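Local coordinates for invasin ipaB (PDB 3U0C), which is inserted with its partner IpaC into the host membrane, forming the pore through which type III secretion effectors enter the cell, at residues A[103-108]-A[183-188]; A[131-136]-A[159-164]. All coordinates share one frame; numbering follows the deposited sequence.

Contact 1: residues A[103-108]-A[183-188]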
loop_
_atom_site.group_PDB
_atom_site.type_symbol
_atom_site.label_atom_id
_atom_site.label_comp_id
_atom_site.label_asym_id
_atom_site.label_seq_id
_atom_site.Cartn_x
_atom_site.Cartn_y
_atom_site.Cartn_z
ATOM N N SER A 103 0.538 8.331 -4.696
ATOM C CA SER A 103 1.774 7.795 -5.232
ATOM C C SER A 103 2.178 6.521 -4.479
ATOM O O SER A 103 2.553 5.511 -5.089
ATOM C CB SER A 103 2.868 8.853 -5.137
ATOM O OG SER A 103 4.149 8.261 -5.103
ATOM N N GLU A 104 2.087 6.577 -3.151
ATOM C CA GLU A 104 2.398 5.437 -2.293
ATOM C C GLU A 104 1.500 4.244 -2.598
ATOM O O GLU A 104 1.960 3.097 -2.673
ATOM C CB GLU A 104 2.274 5.810 -0.818
ATOM C CG GLU A 104 3.152 6.978 -0.410
ATOM C CD GLU A 104 3.212 7.188 1.094
ATOM O OE1 GLU A 104 2.202 6.947 1.782
ATOM O OE2 GLU A 104 4.284 7.589 1.588
ATOM N N THR A 105 0.215 4.528 -2.764
ATOM C CA THR A 105 -0.753 3.508 -3.120
ATOM C C THR A 105 -0.428 2.847 -4.469
ATOM O O THR A 105 -0.538 1.633 -4.605
ATOM C CB THR A 105 -2.188 4.056 -3.079
ATOM O OG1 THR A 105 -2.629 4.102 -1.719
ATOM C CG2 THR A 105 -3.132 3.193 -3.877
ATOM N N GLU A 106 -0.014 3.642 -5.450
ATOM C CA GLU A 106 0.357 3.103 -6.755
ATOM C C GLU A 106 1.583 2.207 -6.698
ATOM O O GLU A 106 1.644 1.184 -7.386
ATOM C CB GLU A 106 0.596 4.235 -7.745
ATOM C CG GLU A 106 -0.692 4.878 -8.197
ATOM C CD GLU A 106 -0.473 6.161 -8.945
ATOM O OE1 GLU A 106 0.608 6.767 -8.788
ATOM O OE2 GLU A 106 -1.391 6.561 -9.695
ATOM N N GLY A 107 2.561 2.604 -5.892
ATOM C CA GLY A 107 3.760 1.817 -5.693
ATOM C C GLY A 107 3.435 0.482 -5.055
ATOM O O GLY A 107 3.874 -0.553 -5.521
ATOM N N LEU A 108 2.630 0.511 -4.002
ATOM C CA LEU A 108 2.235 -0.708 -3.317
ATOM C C LEU A 108 1.351 -1.612 -4.183
ATOM O O LEU A 108 1.346 -2.828 -4.020
ATOM C CB LEU A 108 1.535 -0.387 -1.996
ATOM C CG LEU A 108 2.399 0.188 -0.869
ATOM C CD1 LEU A 108 1.520 0.751 0.243
ATOM C CD2 LEU A 108 3.380 -0.844 -0.323
ATOM N N SER A 183 -1.771 -5.393 3.650
ATOM C CA SER A 183 -2.000 -4.723 4.914
ATOM C C SER A 183 -1.561 -3.255 4.831
ATOM O O SER A 183 -2.221 -2.366 5.360
ATOM C CB SER A 183 -1.254 -5.436 6.037
ATOM O OG SER A 183 -1.578 -4.856 7.290
ATOM N N LYS A 184 -0.437 -3.020 4.169
ATOM C CA LYS A 184 0.056 -1.683 3.952
ATOM C C LYS A 184 -0.932 -0.862 3.112
ATOM O O LYS A 184 -1.090 0.328 3.345
ATOM C CB LYS A 184 1.446 -1.693 3.312
ATOM C CG LYS A 184 2.582 -1.994 4.293
ATOM C CD LYS A 184 3.951 -1.945 3.631
ATOM C CE LYS A 184 4.984 -2.759 4.423
ATOM N NZ LYS A 184 6.385 -2.471 3.983
ATOM N N LEU A 185 -1.595 -1.499 2.145
ATOM C CA LEU A 185 -2.597 -0.794 1.347
ATOM C C LEU A 185 -3.761 -0.397 2.234
ATOM O O LEU A 185 -4.259 0.727 2.143
ATOM C CB LEU A 185 -3.083 -1.620 0.152
ATOM C CG LEU A 185 -2.133 -1.600 -1.050
ATOM C CD1 LEU A 185 -2.319 -2.818 -1.950
ATOM C CD2 LEU A 185 -2.264 -0.315 -1.832
ATOM N N THR A 186 -4.184 -1.321 3.087
ATOM C CA THR A 186 -5.193 -1.015 4.078
ATOM C C THR A 186 -4.765 0.152 4.973
ATOM O O THR A 186 -5.575 1.038 5.255
ATOM C CB THR A 186 -5.587 -2.249 4.913
ATOM O OG1 THR A 186 -6.080 -3.265 4.040
ATOM C CG2 THR A 186 -6.697 -1.904 5.889
ATOM N N ASP A 187 -3.501 0.182 5.393
ATOM C CA ASP A 187 -3.033 1.339 6.149
ATOM C C ASP A 187 -3.217 2.635 5.369
ATOM O O ASP A 187 -3.465 3.687 5.960
ATOM C CB ASP A 187 -1.561 1.249 6.551
ATOM C CG ASP A 187 -1.082 2.527 7.252
ATOM O OD1 ASP A 187 -1.409 2.690 8.446
ATOM O OD2 ASP A 187 -0.420 3.375 6.610
ATOM N N LYS A 188 -3.058 2.572 4.052
ATOM C CA LYS A 188 -3.196 3.776 3.245
ATOM C C LYS A 188 -4.641 4.247 3.236
ATOM O O LYS A 188 -4.908 5.449 3.186
ATOM C CB LYS A 188 -2.654 3.581 1.833
ATOM C CG LYS A 188 -1.151 3.317 1.797
ATOM C CD LYS A 188 -0.390 4.306 2.670
ATOM C CE LYS A 188 1.084 3.980 2.752
ATOM N NZ LYS A 188 1.328 2.657 3.429
#
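Two bends, at chi2 (-47°) and chi4 (-64°), fold the chain of Lys-188 back along its own helix, which lays its CB and CG past Thr-105 OG1, its CD and CE past Glu-104 OE1, and brings the ammonium end to Leu-108 CD1. The setting is the antiparallel coiled coil of the IpaB N-terminal domain, where helix 71-141 packs against helix 150-197; the short segments run 10.0 Å apart at 163°. Leu-108 loses more surface to the contact than any other residue. Its CB lies 3.8 Å from Leu-185 CD2, while its CD1 lies against CB of Lys-184 and the end of Lys-188. Leu-185 CD2 also rests 3.8 Å from the carbonyl O of Thr-105, and beyond these segments Leu-185 touches Thr-109. Lys-188 NZ, 3.7 Å from Leu-108 CD1, turns to its own helix, with a weak hydrogen bond to Lys-184 O and a long salt bridge to Asp-187 OD2, a carboxylate oxygen that also pairs with Gln-191. Glu-104 lies across the lysine chain; its OE1 stops 4.7 Å from Lys-188 NZ, too far for a salt bridge, and instead meets Lys-188 CE at 3.3 Å.

Contact 2: residues A[131-136]-A[159-164]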
loop_
_atom_site.group_PDB
_atom_site.type_symbol
_atom_site.label_atom_id
_atom_site.label_comp_id
_atom_site.label_asym_id
_atom_site.label_seq_id
_atom_site.Cartn_x
_atom_site.Cartn_y
_atom_site.Cartn_z
ATOM N N ASN A 131 5.330 -33.592 -8.902
ATOM C CA ASN A 131 5.250 -34.524 -10.013
ATOM C C ASN A 131 6.487 -35.415 -10.121
ATOM O O ASN A 131 6.377 -36.643 -10.172
ATOM C CB ASN A 131 5.028 -33.779 -11.321
ATOM C CG ASN A 131 3.651 -33.195 -11.403
ATOM O OD1 ASN A 131 2.763 -33.619 -10.665
ATOM N ND2 ASN A 131 3.451 -32.208 -12.286
ATOM N N LYS A 132 7.660 -34.791 -10.156
ATOM C CA LYS A 132 8.895 -35.537 -10.277
ATOM C C LYS A 132 9.022 -36.590 -9.171
ATOM O O LYS A 132 9.391 -37.728 -9.433
ATOM C CB LYS A 132 10.089 -34.587 -10.289
ATOM C CG LYS A 132 10.089 -33.680 -11.510
ATOM C CD LYS A 132 11.285 -32.737 -11.506
ATOM C CE LYS A 132 11.203 -31.763 -12.665
ATOM N NZ LYS A 132 12.493 -31.031 -12.810
ATOM N N ILE A 133 8.696 -36.192 -7.944
ATOM C CA ILE A 133 8.666 -37.093 -6.794
ATOM C C ILE A 133 7.653 -38.228 -6.944
ATOM O O ILE A 133 7.975 -39.373 -6.645
ATOM C CB ILE A 133 8.370 -36.323 -5.484
ATOM C CG1 ILE A 133 9.560 -35.439 -5.107
ATOM C CG2 ILE A 133 8.028 -37.285 -4.353
ATOM C CD1 ILE A 133 9.223 -34.375 -4.093
ATOM N N ASN A 134 6.436 -37.934 -7.395
ATOM C CA ASN A 134 5.462 -39.014 -7.548
ATOM C C ASN A 134 5.853 -39.956 -8.680
ATOM O O ASN A 134 5.776 -41.176 -8.553
ATOM C CB ASN A 134 4.041 -38.488 -7.731
ATOM C CG ASN A 134 3.515 -37.785 -6.484
ATOM O OD1 ASN A 134 4.297 -37.263 -5.675
ATOM N ND2 ASN A 134 2.187 -37.774 -6.313
ATOM N N GLN A 135 6.286 -39.360 -9.780
ATOM C CA GLN A 135 6.805 -40.099 -10.906
ATOM C C GLN A 135 7.878 -41.047 -10.433
ATOM O O GLN A 135 7.790 -42.255 -10.662
ATOM C CB GLN A 135 7.416 -39.137 -11.911
ATOM C CG GLN A 135 6.413 -38.225 -12.586
ATOM C CD GLN A 135 7.117 -37.268 -13.501
ATOM O OE1 GLN A 135 8.316 -36.963 -13.297
ATOM N NE2 GLN A 135 6.399 -36.767 -14.512
ATOM N N ILE A 136 8.892 -40.502 -9.775
ATOM C CA ILE A 136 10.005 -41.312 -9.322
ATOM C C ILE A 136 9.549 -42.339 -8.287
ATOM O O ILE A 136 10.006 -43.486 -8.302
ATOM C CB ILE A 136 11.135 -40.455 -8.756
ATOM C CG1 ILE A 136 12.375 -41.297 -8.539
ATOM C CG2 ILE A 136 10.725 -39.845 -7.433
ATOM C CD1 ILE A 136 13.564 -40.500 -8.153
ATOM N N GLN A 159 16.817 -35.738 -3.071
ATOM C CA GLN A 159 17.156 -34.429 -3.590
ATOM C C GLN A 159 15.912 -33.637 -3.979
ATOM O O GLN A 159 15.807 -32.463 -3.658
ATOM C CB GLN A 159 18.144 -34.542 -4.750
ATOM C CG GLN A 159 19.537 -34.932 -4.286
ATOM C CD GLN A 159 20.049 -34.019 -3.195
ATOM O OE1 GLN A 159 19.526 -32.908 -3.002
ATOM N NE2 GLN A 159 21.075 -34.470 -2.472
ATOM N N LEU A 160 14.961 -34.278 -4.649
ATOM C CA LEU A 160 13.737 -33.588 -5.040
ATOM C C LEU A 160 12.940 -33.204 -3.808
ATOM O O LEU A 160 12.201 -32.217 -3.803
ATOM C CB LEU A 160 12.880 -34.457 -5.950
ATOM C CG LEU A 160 13.418 -34.686 -7.369
ATOM C CD1 LEU A 160 12.683 -35.849 -8.038
ATOM C CD2 LEU A 160 13.320 -33.402 -8.201
ATOM N N THR A 161 13.091 -34.008 -2.763
ATOM C CA THR A 161 12.409 -33.729 -1.517
ATOM C C THR A 161 13.021 -32.512 -0.828
ATOM O O THR A 161 12.299 -31.642 -0.346
ATOM C CB THR A 161 12.406 -34.956 -0.611
ATOM O OG1 THR A 161 11.497 -35.930 -1.150
ATOM C CG2 THR A 161 11.983 -34.583 0.790
ATOM N N ILE A 162 14.347 -32.439 -0.814
ATOM C CA ILE A 162 15.039 -31.304 -0.231
ATOM C C ILE A 162 14.708 -30.012 -0.972
ATOM O O ILE A 162 14.667 -28.934 -0.375
ATOM C CB ILE A 162 16.540 -31.500 -0.251
ATOM C CG1 ILE A 162 16.922 -32.632 0.698
ATOM C CG2 ILE A 162 17.248 -30.207 0.141
ATOM C CD1 ILE A 162 18.384 -32.719 0.928
ATOM N N LYS A 163 14.471 -30.132 -2.276
ATOM C CA LYS A 163 14.159 -28.972 -3.093
ATOM C C LYS A 163 12.735 -28.518 -2.855
ATOM O O LYS A 163 12.462 -27.323 -2.782
ATOM C CB LYS A 163 14.385 -29.275 -4.575
ATOM C CG LYS A 163 15.837 -29.223 -4.991
ATOM C CD LYS A 163 15.961 -29.332 -6.500
ATOM C CE LYS A 163 16.803 -30.538 -6.898
ATOM N NZ LYS A 163 18.125 -30.104 -7.421
ATOM N N LYS A 164 11.835 -29.483 -2.730
ATOM C CA LYS A 164 10.427 -29.205 -2.507
ATOM C C LYS A 164 10.170 -28.613 -1.115
ATOM O O LYS A 164 9.345 -27.718 -0.976
ATOM C CB LYS A 164 9.605 -30.474 -2.706
ATOM C CG LYS A 164 8.166 -30.384 -2.224
ATOM C CD LYS A 164 7.610 -31.784 -1.943
ATOM C CE LYS A 164 6.333 -31.680 -1.116
ATOM N NZ LYS A 164 6.483 -30.715 0.034
#
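Apolar packing dominates where Leu-160 projects from helix 150-197 between Lys-132 and Ile-133 of helix 71-141, near the loop that joins the two long helices of this antiparallel coiled coil. The segments lie 9.7 Å apart at 155°. Leu-160 and Ile-133 run antiparallel alongside each other, with Leu-160 CB 3.6 Å from Ile-133 CG1. The leucine's CD1 sits 3.7 Å from Lys-132 CB. Ile-136, a buried neighbour, makes further contacts with Leu-153, Glu-156 and Glu-157, and Leu-129, on helix 71-141, touches Leu-160, Lys-163 and Lys-164.

The second kind of contact is made by the aliphatic parts of lysines. Lys-132 runs extended across Leu-160, its CD 3.9 Å from Leu-160 CD2, and its amine leads away from the partner helix. From the other helix Lys-164 lays its CD 3.7 Å from Ile-133 CD1, a methyl carried there by a CG1 anti to the carbonyl carbon (chi1 -70°) and an extended chi2; the amine of Lys-164 also leads away.

Polar atoms contribute little across the interface: Thr-161 OG1, hydrogen-bonded to Glu-157 O one turn back, offers Ile-133 CD1 just a 4.0 Å contact, and Ile-133 CD1 is 3.7 Å from the carbonyl O of Leu-160.

Both contacts join the same two helices, 71-141 and 150-197, at different levels of one long antiparallel hairpin. Contact 1 lies near the middle of the chain, its centre about 2 Å from the centre of the chain; the centre of contact 2 is about 37 Å from the centre of the chain, toward the connection between the helices. Their own centres are about 38 Å apart, with nearest atoms about 25 Å apart, so they do not touch and are linked through the helices themselves. In each, leucine methyls and lysine methylenes do much of the packing, but contact 2 includes buried isoleucines whereas contact 1 is a surface contact. Both build the rod-like coiled coil of this translocator's N-terminal region.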